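Local coordinates for TbpB (Actinobacillus pleuropneumoniae, PDB 3HOL), which probably binds host transferrin at the bacterial surface as the lipoprotein part of a transferrin receptor that serves iron acquisition, at residues A[72-77]-A[83-88]; A[128-133]-A[224-229]; A[198-203]-A[232-237]; A[408-411]-A[416-419]; A[486-491]-A[495-500]. One frame throughout, in Å; residues are numbered along the deposited sequence.

Contact 1: A[72-77]-A[83-88]; sequences PDIKTK and YVRSGY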
# COMPACT_ATOMS: atom_id res chain seq x y z
N PRO A 72 -16.89 -15.93 24.14
CA PRO A 72 -16.21 -15.19 23.06
C PRO A 72 -15.29 -14.15 23.67
O PRO A 72 -15.71 -13.38 24.54
CB PRO A 72 -17.36 -14.50 22.29
CG PRO A 72 -18.66 -15.31 22.72
CD PRO A 72 -18.36 -15.77 24.13
N ASP A 73 -14.04 -14.15 23.25
CA ASP A 73 -13.09 -13.18 23.79
C ASP A 73 -12.35 -12.50 22.64
O ASP A 73 -11.39 -13.04 22.11
CB ASP A 73 -12.14 -13.84 24.77
CG ASP A 73 -11.19 -12.84 25.43
OD1 ASP A 73 -11.20 -11.64 25.06
OD2 ASP A 73 -10.44 -13.25 26.32
N ILE A 74 -12.87 -11.34 22.25
CA ILE A 74 -12.29 -10.54 21.17
C ILE A 74 -11.48 -9.43 21.83
O ILE A 74 -12.00 -8.69 22.69
CB ILE A 74 -13.41 -9.91 20.33
CG1 ILE A 74 -14.17 -11.03 19.59
CG2 ILE A 74 -12.88 -8.80 19.31
CD1 ILE A 74 -15.49 -10.56 19.08
N LYS A 75 -10.20 -9.35 21.50
CA LYS A 75 -9.36 -8.39 22.21
C LYS A 75 -9.92 -7.02 21.92
O LYS A 75 -10.26 -6.71 20.79
CB LYS A 75 -7.93 -8.44 21.74
CG LYS A 75 -6.97 -7.68 22.71
CD LYS A 75 -5.59 -7.47 22.04
CE LYS A 75 -4.61 -6.81 23.00
NZ LYS A 75 -3.33 -6.54 22.25
N THR A 76 -10.01 -6.21 22.96
CA THR A 76 -10.61 -4.88 22.91
C THR A 76 -9.91 -3.95 21.88
O THR A 76 -8.72 -4.15 21.56
CB THR A 76 -10.62 -4.26 24.34
OG1 THR A 76 -11.46 -3.11 24.36
CG2 THR A 76 -9.22 -3.84 24.74
N LYS A 77 -10.65 -2.98 21.37
CA LYS A 77 -10.15 -2.01 20.42
C LYS A 77 -9.50 -0.84 21.18
O LYS A 77 -10.14 -0.24 22.06
CB LYS A 77 -11.31 -1.48 19.59
CG LYS A 77 -10.89 -0.64 18.39
CD LYS A 77 -12.11 -0.37 17.49
CE LYS A 77 -11.75 0.45 16.24
NZ LYS A 77 -11.65 1.91 16.53
N TYR A 83 -5.68 3.89 12.57
CA TYR A 83 -5.43 3.29 11.24
C TYR A 83 -5.06 1.83 11.32
O TYR A 83 -4.99 1.17 10.28
CB TYR A 83 -4.25 4.04 10.55
CG TYR A 83 -4.57 5.50 10.36
CD1 TYR A 83 -5.54 5.89 9.41
CD2 TYR A 83 -3.91 6.48 11.10
CE1 TYR A 83 -5.87 7.23 9.21
CE2 TYR A 83 -4.21 7.84 10.91
CZ TYR A 83 -5.20 8.21 9.95
OH TYR A 83 -5.53 9.55 9.73
N VAL A 84 -4.74 1.30 12.51
CA VAL A 84 -4.32 -0.11 12.60
C VAL A 84 -5.05 -0.85 13.73
O VAL A 84 -5.60 -0.22 14.63
CB VAL A 84 -2.77 -0.24 12.79
CG1 VAL A 84 -2.02 0.45 11.68
CG2 VAL A 84 -2.30 0.31 14.19
N ARG A 85 -5.07 -2.18 13.69
CA ARG A 85 -5.59 -2.97 14.84
C ARG A 85 -4.97 -4.35 14.77
O ARG A 85 -4.95 -4.97 13.70
CB ARG A 85 -7.13 -3.12 14.78
CG ARG A 85 -7.70 -3.86 16.00
CD ARG A 85 -9.25 -3.93 15.98
NE ARG A 85 -9.79 -4.50 17.23
CZ ARG A 85 -11.09 -4.54 17.55
NH1 ARG A 85 -12.00 -3.98 16.72
NH2 ARG A 85 -11.48 -5.09 18.72
N SER A 86 -4.48 -4.84 15.89
CA SER A 86 -4.05 -6.23 15.95
C SER A 86 -4.67 -6.86 17.21
O SER A 86 -5.13 -6.15 18.14
CB SER A 86 -2.52 -6.31 15.95
OG SER A 86 -2.02 -5.62 17.10
N GLY A 87 -4.73 -8.18 17.26
CA GLY A 87 -5.31 -8.85 18.45
C GLY A 87 -5.71 -10.27 18.15
O GLY A 87 -5.06 -10.97 17.36
N TYR A 88 -6.76 -10.71 18.82
CA TYR A 88 -7.19 -12.09 18.67
C TYR A 88 -8.72 -12.13 18.79
O TYR A 88 -9.34 -11.17 19.27
CB TYR A 88 -6.54 -12.97 19.77
CG TYR A 88 -6.65 -12.38 21.18
CD1 TYR A 88 -7.86 -12.44 21.91
CD2 TYR A 88 -5.55 -11.74 21.77
CE1 TYR A 88 -7.95 -11.85 23.20
CE2 TYR A 88 -5.62 -11.18 23.07
CZ TYR A 88 -6.82 -11.26 23.76
OH TYR A 88 -6.87 -10.73 25.00
O HOH W 1 -9.21 -9.99 25.87
O HOH W 2 -9.30 -8.37 18.55
O HOH W 3 -4.15 -4.22 20.70
O HOH W 4 -7.79 -5.43 19.16

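Contact 2: A[128-133]-A[224-229]; sequences FTSNAN and YNFFSA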
# COMPACT_ATOMS: atom_id res chain seq x y z
N PHE A 128 0.04 -13.29 19.82
CA PHE A 128 0.62 -14.46 19.18
C PHE A 128 -0.29 -15.64 19.34
O PHE A 128 -1.16 -15.67 20.24
CB PHE A 128 2.00 -14.85 19.78
CG PHE A 128 1.96 -15.20 21.27
CD1 PHE A 128 1.69 -16.50 21.71
CD2 PHE A 128 2.24 -14.23 22.24
CE1 PHE A 128 1.65 -16.81 23.09
CE2 PHE A 128 2.19 -14.53 23.60
CZ PHE A 128 1.90 -15.84 24.02
N THR A 129 -0.04 -16.64 18.48
CA THR A 129 -0.51 -18.00 18.77
C THR A 129 0.66 -18.96 18.58
O THR A 129 1.45 -18.78 17.64
CB THR A 129 -1.77 -18.46 17.94
OG1 THR A 129 -2.05 -19.84 18.23
CG2 THR A 129 -1.57 -18.29 16.38
N SER A 130 0.83 -19.92 19.49
CA SER A 130 1.83 -20.97 19.19
C SER A 130 1.24 -22.01 18.24
O SER A 130 0.07 -21.93 17.84
CB SER A 130 2.36 -21.61 20.47
OG SER A 130 1.39 -22.54 20.94
N ASN A 131 2.05 -22.98 17.83
CA ASN A 131 1.50 -24.15 17.17
C ASN A 131 0.98 -25.11 18.25
O ASN A 131 1.04 -24.77 19.45
CB ASN A 131 2.56 -24.81 16.27
CG ASN A 131 3.70 -25.39 17.04
OD1 ASN A 131 3.96 -25.05 18.19
ND2 ASN A 131 4.45 -26.29 16.38
N ALA A 132 0.48 -26.28 17.83
CA ALA A 132 -0.03 -27.33 18.73
C ALA A 132 0.91 -28.53 18.68
O ALA A 132 1.14 -29.10 17.60
CB ALA A 132 -1.47 -27.74 18.37
N ASN A 133 1.44 -28.93 19.83
CA ASN A 133 2.40 -30.06 19.89
C ASN A 133 2.13 -30.92 21.07
O ASN A 133 2.49 -30.57 22.20
CB ASN A 133 3.85 -29.61 19.94
CG ASN A 133 4.84 -30.72 19.53
OD1 ASN A 133 4.52 -31.90 19.67
ND2 ASN A 133 6.05 -30.33 19.06
N TYR A 224 9.24 -24.41 30.10
CA TYR A 224 9.22 -24.43 28.64
C TYR A 224 9.06 -23.00 28.10
O TYR A 224 8.22 -22.23 28.57
CB TYR A 224 8.09 -25.30 28.12
CG TYR A 224 8.06 -25.50 26.61
CD1 TYR A 224 8.70 -26.57 26.02
CD2 TYR A 224 7.37 -24.61 25.77
CE1 TYR A 224 8.66 -26.76 24.61
CE2 TYR A 224 7.34 -24.79 24.39
CZ TYR A 224 7.98 -25.87 23.82
OH TYR A 224 7.94 -26.05 22.45
N ASN A 225 9.85 -22.70 27.08
CA ASN A 225 9.91 -21.37 26.50
C ASN A 225 9.28 -21.42 25.10
O ASN A 225 9.82 -22.07 24.20
CB ASN A 225 11.38 -20.88 26.48
CG ASN A 225 11.60 -19.69 25.57
OD1 ASN A 225 10.67 -18.92 25.30
ND2 ASN A 225 12.80 -19.53 25.07
N PHE A 226 8.10 -20.81 24.93
CA PHE A 226 7.40 -20.83 23.64
C PHE A 226 8.05 -19.98 22.51
O PHE A 226 7.61 -20.05 21.35
CB PHE A 226 5.94 -20.40 23.85
CG PHE A 226 5.09 -21.52 24.37
CD1 PHE A 226 4.52 -22.45 23.50
CD2 PHE A 226 4.93 -21.70 25.75
CE1 PHE A 226 3.76 -23.54 24.00
CE2 PHE A 226 4.18 -22.76 26.25
CZ PHE A 226 3.59 -23.67 25.39
N PHE A 227 9.04 -19.16 22.88
CA PHE A 227 9.55 -18.07 22.01
C PHE A 227 11.04 -18.27 21.72
O PHE A 227 11.84 -17.32 21.84
CB PHE A 227 9.35 -16.71 22.72
CG PHE A 227 7.97 -16.58 23.38
CD1 PHE A 227 6.85 -16.37 22.60
CD2 PHE A 227 7.82 -16.71 24.77
CE1 PHE A 227 5.57 -16.28 23.17
CE2 PHE A 227 6.55 -16.63 25.36
CZ PHE A 227 5.43 -16.41 24.55
N SER A 228 11.42 -19.49 21.35
CA SER A 228 12.85 -19.82 21.26
C SER A 228 13.36 -19.67 19.83
O SER A 228 14.57 -19.62 19.61
CB SER A 228 13.14 -21.25 21.78
OG SER A 228 12.55 -22.25 20.94
N ALA A 229 12.44 -19.64 18.88
CA ALA A 229 12.79 -19.67 17.45
C ALA A 229 12.90 -18.28 16.87
O ALA A 229 12.07 -17.41 17.18
CB ALA A 229 11.75 -20.44 16.69

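Contact 3: A[198-203]-A[232-237]; sequences VNADIR and QSLEGG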
# COMPACT_ATOMS: atom_id res chain seq x y z
N VAL A 198 13.76 -6.90 17.24
CA VAL A 198 13.40 -6.88 15.83
C VAL A 198 14.30 -5.88 15.03
O VAL A 198 14.83 -4.91 15.59
CB VAL A 198 11.91 -6.51 15.61
CG1 VAL A 198 10.93 -7.51 16.31
CG2 VAL A 198 11.62 -5.16 16.07
N ASN A 199 14.47 -6.16 13.75
CA ASN A 199 15.27 -5.34 12.85
C ASN A 199 14.59 -5.42 11.51
O ASN A 199 14.19 -6.51 11.09
CB ASN A 199 16.67 -5.92 12.71
CG ASN A 199 17.49 -5.70 13.94
OD1 ASN A 199 18.18 -4.68 14.05
ND2 ASN A 199 17.38 -6.61 14.90
N ALA A 200 14.38 -4.26 10.88
CA ALA A 200 13.80 -4.27 9.56
C ALA A 200 14.26 -3.08 8.73
O ALA A 200 14.71 -2.05 9.27
CB ALA A 200 12.23 -4.32 9.63
N ASP A 201 14.11 -3.23 7.43
CA ASP A 201 14.33 -2.14 6.48
C ASP A 201 13.03 -1.72 5.81
O ASP A 201 12.19 -2.55 5.44
CB ASP A 201 15.29 -2.62 5.39
CG ASP A 201 16.67 -2.94 5.94
OD1 ASP A 201 17.49 -2.03 6.09
OD2 ASP A 201 16.89 -4.11 6.27
N ILE A 202 12.91 -0.42 5.54
CA ILE A 202 11.71 0.15 4.96
C ILE A 202 11.85 0.21 3.43
O ILE A 202 12.85 0.71 2.91
CB ILE A 202 11.51 1.59 5.48
CG1 ILE A 202 11.40 1.61 7.01
CG2 ILE A 202 10.23 2.20 4.83
CD1 ILE A 202 11.28 3.06 7.59
N ARG A 203 10.83 -0.28 2.72
CA ARG A 203 10.71 -0.12 1.27
C ARG A 203 9.26 0.28 0.99
O ARG A 203 8.34 -0.42 1.43
CB ARG A 203 10.98 -1.47 0.58
N GLN A 232 12.78 -15.02 10.06
CA GLN A 232 13.26 -14.19 8.96
C GLN A 232 12.07 -13.67 8.19
O GLN A 232 12.22 -13.22 7.04
CB GLN A 232 14.15 -15.02 7.99
CG GLN A 232 15.41 -15.61 8.58
CD GLN A 232 16.22 -14.68 9.51
OE1 GLN A 232 16.49 -15.04 10.67
NE2 GLN A 232 16.62 -13.50 9.00
N SER A 233 10.87 -13.74 8.76
CA SER A 233 9.67 -13.35 7.99
C SER A 233 8.87 -12.25 8.69
O SER A 233 7.63 -12.29 8.76
CB SER A 233 8.78 -14.57 7.70
OG SER A 233 8.33 -15.16 8.94
N LEU A 234 9.58 -11.26 9.22
CA LEU A 234 8.89 -10.10 9.78
C LEU A 234 8.52 -9.19 8.62
O LEU A 234 9.38 -8.80 7.82
CB LEU A 234 9.80 -9.35 10.76
CG LEU A 234 9.06 -8.24 11.56
CD1 LEU A 234 9.60 -8.14 13.00
CD2 LEU A 234 9.19 -6.91 10.87
N GLU A 235 7.25 -8.81 8.54
CA GLU A 235 6.79 -7.90 7.47
C GLU A 235 5.64 -7.14 8.01
O GLU A 235 4.71 -7.73 8.65
CB GLU A 235 6.36 -8.67 6.19
CG GLU A 235 6.26 -7.84 4.85
CD GLU A 235 4.99 -6.97 4.67
OE1 GLU A 235 3.97 -7.15 5.41
OE2 GLU A 235 4.99 -6.10 3.75
N GLY A 236 5.65 -5.83 7.74
CA GLY A 236 4.48 -5.01 8.13
C GLY A 236 4.43 -3.74 7.34
O GLY A 236 5.14 -3.61 6.37
N GLY A 237 3.57 -2.80 7.75
CA GLY A 237 3.41 -1.56 7.02
C GLY A 237 3.17 -0.38 7.93
O GLY A 237 2.81 -0.55 9.12

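Contact 4: A[408-411]-A[416-419]; sequences FDVD and NLSG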
# COMPACT_ATOMS: atom_id res chain seq x y z
N PHE A 408 7.11 18.58 -21.70
CA PHE A 408 7.43 19.40 -20.54
C PHE A 408 8.87 19.87 -20.62
O PHE A 408 9.76 19.11 -21.06
CB PHE A 408 7.22 18.60 -19.23
CG PHE A 408 5.85 18.03 -19.11
CD1 PHE A 408 4.85 18.73 -18.46
CD2 PHE A 408 5.55 16.80 -19.69
CE1 PHE A 408 3.59 18.23 -18.37
CE2 PHE A 408 4.26 16.26 -19.60
CZ PHE A 408 3.28 16.99 -18.94
N ASP A 409 9.08 21.14 -20.25
CA ASP A 409 10.41 21.69 -20.03
C ASP A 409 10.59 21.77 -18.54
O ASP A 409 9.76 22.33 -17.84
CB ASP A 409 10.57 23.09 -20.60
CG ASP A 409 10.36 23.14 -22.10
OD1 ASP A 409 10.26 22.08 -22.74
OD2 ASP A 409 10.27 24.26 -22.62
N VAL A 410 11.69 21.19 -18.07
CA VAL A 410 11.95 21.09 -16.65
C VAL A 410 13.29 21.76 -16.37
O VAL A 410 14.33 21.38 -16.94
CB VAL A 410 11.97 19.59 -16.18
CG1 VAL A 410 12.51 19.47 -14.75
CG2 VAL A 410 10.58 18.97 -16.30
N ASP A 411 13.25 22.73 -15.47
CA ASP A 411 14.44 23.43 -15.07
C ASP A 411 14.64 23.12 -13.58
O ASP A 411 14.03 23.76 -12.72
CB ASP A 411 14.23 24.92 -15.33
CG ASP A 411 15.38 25.77 -14.83
OD1 ASP A 411 16.33 25.19 -14.25
OD2 ASP A 411 15.33 27.02 -15.02
N ASN A 416 11.60 24.95 -11.83
CA ASN A 416 10.49 25.33 -12.71
C ASN A 416 10.13 24.24 -13.66
O ASN A 416 11.00 23.51 -14.16
CB ASN A 416 10.87 26.55 -13.57
CG ASN A 416 10.82 27.85 -12.81
OD1 ASN A 416 10.00 28.04 -11.91
ND2 ASN A 416 11.69 28.78 -13.19
N LEU A 417 8.84 24.14 -13.94
CA LEU A 417 8.33 23.16 -14.89
C LEU A 417 7.21 23.82 -15.64
O LEU A 417 6.38 24.50 -15.03
CB LEU A 417 7.79 21.89 -14.17
CG LEU A 417 7.09 20.75 -14.96
CD1 LEU A 417 7.23 19.42 -14.24
CD2 LEU A 417 5.61 20.99 -15.28
N SER A 418 7.18 23.59 -16.95
CA SER A 418 6.00 23.93 -17.76
C SER A 418 5.68 22.81 -18.75
O SER A 418 6.52 21.96 -19.06
CB SER A 418 6.24 25.25 -18.49
OG SER A 418 7.31 25.12 -19.40
N GLY A 419 4.45 22.77 -19.24
CA GLY A 419 4.06 21.68 -20.07
C GLY A 419 2.98 21.99 -21.07
O GLY A 419 2.34 23.05 -21.01

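Contact 5: A[486-491]-A[495-500]; sequences GQFHHK and GSVGAV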
# COMPACT_ATOMS: atom_id res chain seq x y z
N GLY A 486 1.39 13.43 -13.42
CA GLY A 486 0.53 14.20 -12.53
C GLY A 486 -0.90 14.22 -13.03
O GLY A 486 -1.25 13.48 -13.96
N GLN A 487 -1.72 15.05 -12.41
CA GLN A 487 -3.15 14.99 -12.66
C GLN A 487 -3.79 16.31 -12.33
O GLN A 487 -3.29 17.09 -11.53
CB GLN A 487 -3.80 13.89 -11.83
CG GLN A 487 -3.66 14.13 -10.35
CD GLN A 487 -3.36 12.86 -9.58
OE1 GLN A 487 -2.23 12.30 -9.63
NE2 GLN A 487 -4.36 12.39 -8.84
N PHE A 488 -4.91 16.56 -12.97
CA PHE A 488 -5.70 17.72 -12.63
C PHE A 488 -7.14 17.37 -12.92
O PHE A 488 -7.43 16.53 -13.77
CB PHE A 488 -5.24 18.98 -13.37
CG PHE A 488 -5.12 18.85 -14.91
CD1 PHE A 488 -6.19 19.21 -15.75
CD2 PHE A 488 -3.90 18.47 -15.50
CE1 PHE A 488 -6.06 19.16 -17.17
CE2 PHE A 488 -3.76 18.40 -16.93
CZ PHE A 488 -4.83 18.74 -17.75
N HIS A 489 -8.05 18.01 -12.18
CA HIS A 489 -9.47 17.86 -12.45
C HIS A 489 -10.23 19.11 -12.01
O HIS A 489 -9.76 19.90 -11.18
CB HIS A 489 -10.03 16.60 -11.80
CG HIS A 489 -9.91 16.60 -10.32
ND1 HIS A 489 -8.72 16.34 -9.67
CD2 HIS A 489 -10.82 16.86 -9.35
CE1 HIS A 489 -8.91 16.42 -8.36
NE2 HIS A 489 -10.18 16.74 -8.14
N HIS A 490 -11.39 19.31 -12.60
CA HIS A 490 -12.17 20.49 -12.32
C HIS A 490 -13.58 20.24 -12.79
O HIS A 490 -13.81 19.45 -13.73
CB HIS A 490 -11.57 21.72 -13.00
CG HIS A 490 -12.28 22.98 -12.67
ND1 HIS A 490 -12.13 23.62 -11.45
CD2 HIS A 490 -13.20 23.70 -13.36
CE1 HIS A 490 -12.90 24.69 -11.42
NE2 HIS A 490 -13.56 24.76 -12.56
N LYS A 491 -14.54 20.87 -12.12
CA LYS A 491 -15.95 20.72 -12.48
C LYS A 491 -16.67 22.01 -12.17
O LYS A 491 -16.54 22.57 -11.07
CB LYS A 491 -16.54 19.54 -11.70
CG LYS A 491 -18.04 19.36 -11.86
CD LYS A 491 -18.53 18.27 -10.93
CE LYS A 491 -20.04 18.22 -10.83
NZ LYS A 491 -20.45 16.92 -10.21
N GLY A 495 -17.74 23.91 -17.73
CA GLY A 495 -17.05 22.73 -18.27
C GLY A 495 -16.34 21.92 -17.21
O GLY A 495 -15.98 22.45 -16.15
N SER A 496 -16.10 20.65 -17.52
CA SER A 496 -15.43 19.72 -16.59
C SER A 496 -14.21 19.08 -17.25
O SER A 496 -14.20 18.86 -18.47
CB SER A 496 -16.39 18.60 -16.16
OG SER A 496 -17.54 19.14 -15.53
N VAL A 497 -13.21 18.72 -16.45
CA VAL A 497 -12.09 17.92 -16.96
C VAL A 497 -11.52 16.98 -15.90
O VAL A 497 -11.51 17.30 -14.71
CB VAL A 497 -10.96 18.82 -17.52
CG1 VAL A 497 -10.54 19.91 -16.53
CG2 VAL A 497 -9.71 17.97 -18.00
N GLY A 498 -11.06 15.82 -16.36
CA GLY A 498 -10.22 14.92 -15.57
C GLY A 498 -9.08 14.46 -16.48
O GLY A 498 -9.32 14.08 -17.63
N ALA A 499 -7.84 14.49 -15.99
CA ALA A 499 -6.72 14.25 -16.86
C ALA A 499 -5.62 13.61 -16.04
O ALA A 499 -5.35 14.05 -14.92
CB ALA A 499 -6.23 15.59 -17.46
N VAL A 500 -4.99 12.56 -16.59
CA VAL A 500 -3.76 12.02 -16.00
C VAL A 500 -2.67 11.96 -17.06
O VAL A 500 -2.97 11.64 -18.21
CB VAL A 500 -3.97 10.60 -15.38
CG1 VAL A 500 -4.85 10.71 -14.15
CG2 VAL A 500 -4.61 9.63 -16.40

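Contact 1: A[72-77]-A[83-88]
The Y88 ring and the R85 guanidinium each receive a lysine methylene on one face. K75 CB sits over the centre of the Y88 ring, 3.6 Å from its centroid and 12° off the normal, a CH-pi contact, while D73 O lies at the ring's edge. K77 CB covers the guanidinium at 3.7 Å from R85 CZ; at the edge, in its plane, are K75 O and a water. R85 NH2 gives K75 O a hydrogen bond of 2.9 Å that also lies in the carbonyl plane, and R85 NH1 is held by L57 O. Strand 72-74, at the margin of a five-stranded antiparallel sheet, here leaves its hairpin partner 84-91: K75 N still bonds Y88 O at 3.0 Å, and beyond it the arginine side chain takes over from the backbone. R85 can reach that far because its chain is extended from CG to NE. K75 has CG anti to the backbone N (chi1 -166°) and is extended beyond it, running from the tyrosine face past G87 to a salt bridge with D127, joining the sheet to strand 119-133. One water links D73 OD1 to Y88 OH; another accepts from R85 NE at 2.9 Å and lies within hydrogen-bonding distance of T76 O and S86 O.

Contact 2: A[128-133]-A[224-229]
F227 and F128 bury the most surface here, in a T-shaped pair: the edge of F227, led by CE1 and CZ, points at the face of F128. The ring centroids are 5.0 Å apart and the planes stand at 83°. The nearest atoms are F128 CZ and F227 CZ, at 3.6 Å, and F227 CE1 lies over the centre of the F128 ring. With chi1 at 60°, the F128 ring stands between its own backbone N and carbonyl carbon and reaches out from the strand toward 224-229. Strand 119-133 belongs to the N-terminal of the two family beta-barrel regions, whereas 224-229 is part of the long connection between strands 206-213 and 231-239, so F227 of this connection packs among side chains of strands 119-133, 193-203 and 257-265. L257 touches both phenylalanines, Y171 makes another edge-to-face pair with F128, and I195 and Y196 pack on F227. F226 makes the second point of contact, its CD1 3.8 Å from S130 CB in an oblique approach. S130 OG is occupied with N131 O, at 2.7 Å and on a lone pair, and with L159 N. Within the connection, F226 CB lies over a face of the F227 ring and Y224 CD2 over a face of the F226 ring. An Asx turn fixes the bend: F227 N donates to N225 OD1 at 2.9 Å, approaching from above the amide plane.

Contact 3: A[198-203]-A[232-237]
Strands 198-203 and 233-237 face each other without pairing; their nearest CA atoms, those of A200 and L234, are 7.6 Å apart, and only side chains bridge the gap. V198, A200 and L234 all direct their CB atoms toward the opposite strand, and all three are buried. L234 alone supplies the second strand's side of the contact, and its two methyls divide the work. CD1 meets V198 CG1 at 3.6 Å and V198 CB at 3.8 Å, the two side chains crossing at about a right angle; CD2 approaches A200 CB more loosely, at 4.2 Å. Both strands belong to the antiparallel barrel of the N-terminal of the two family barrel regions, where strand 206-213 lies between them and pairs with each. The contact therefore skips a strand within the barrel, and F207 of the intervening strand touches both A200 and L234. The two leucine methyls are placed by the first torsion, CG lying opposite the backbone N (chi1 -171°). V198 turns CG1 to the side of its own backbone N (chi1 -59°), where it receives CD1. F175 of strand 171-178 also packs on V198.

Contact 4: A[408-411]-A[416-419]
F408, V410 and L417 meet on one face of a tightly paired two-strand hairpin. The L417 side chain branches between the other two: CD1 comes to 4.0 Å from V410 CG2, and CD2 to the same distance from F408 CD1. With chi1 at 175°, its CG is turned away from its own N, and the two methyls fork toward V410 and F408. F408 takes the rotamer with CG beside its own N (chi1 -55°), and the ring swings across G419, CD1 lying 3.5 Å from G419 CA. G419, having no side chain, leaves its CA bare for the ring to lie against. L484 touches all three apolar side chains, and F501 meets the F408 ring.

On the other face stand D409, D411, N416 and S418. The touches are slight: D409 CB lies 4.0 Å from S418 OG, and the CB atoms of D411 and N416 are 4.1 Å apart. Three polar ends turn to outside partners: D409 forms a salt bridge with K377, D411 OD1 accepts from N414 N in the turn, and N416 OD1 accepts from K436. Four backbone bonds join the strands, two in each hydrogen-bonded pair, D409 with S418 and D411 with N416; the shortest runs from D411 N to N416 O, 2.7 Å. Alternation of apolar and polar faces along an antiparallel hairpin is typical of a beta barrel's wall, here in the C-terminal family barrel region.

Contact 5: A[486-491]-A[495-500]
A499 CB presses on the F488 ring at the tight part of this hairpin, 3.6 Å from its centroid and 19° off the normal, a CH-pi contact displaced toward the rim. F488 CZ is the nearest ring atom, at 3.5 Å. The ring gets there because CG stands between the backbone N and the carbonyl carbon (chi1 52°), which carries it across to the partner strand. V497 CG2 adds a contact with F488 CE1 at 3.9 Å. F431 meets the same ring edge-to-face, and W382 and A384 of strand 375-387 pack on A499. H490 lies on the same face nearer the turn and packs more thinly, its CB 4.1 Å from V497 CG1.

The opposite face, bearing Q487, H489 and K491 with the buried S496 and V500, is looser across the hairpin. Q487 CB makes a thin apolar touch with V500 CG1 at 4.1 Å, and the ends of Q487 and H489 lead away. The exposed K491 runs out as an extended chain, with CG 3.7 Å from S496 OG. Four backbone bonds satisfy the peptide groups of the F488-A499 and H490-V497 pairs, the H490 N to V497 O bond measuring 2.9 Å. The chemistry thus differs by face: F488, V497 and A499 pack on the barrel side, whereas the other face is partly covered by the neighbouring sheet holding strand 356-363, where V500 meets L358 and L360 and Q487 NE2 bonds S279 OG.

How the contacts relate
From the N terminus, contact 1 comes first and closes a short hairpin (72-77 with 83-88) in the five-stranded sheet. Contacts 2 and 3 follow and cross: 198-203 falls within the long loop closed by 128-133 and 224-229, and its partner 232-237 comes just after that loop ends. Together they tie the connection 224-229 and alternate strands into the N-terminal barrel. Contacts 4 and 5 come later in series, each closing a local hairpin of the C-terminal barrel sheet, their centres about 19 Å apart. Contacts 1 and 2 lie opposite these two across the chain's centre, with about 58 Å between the centres of contacts 2 and 4.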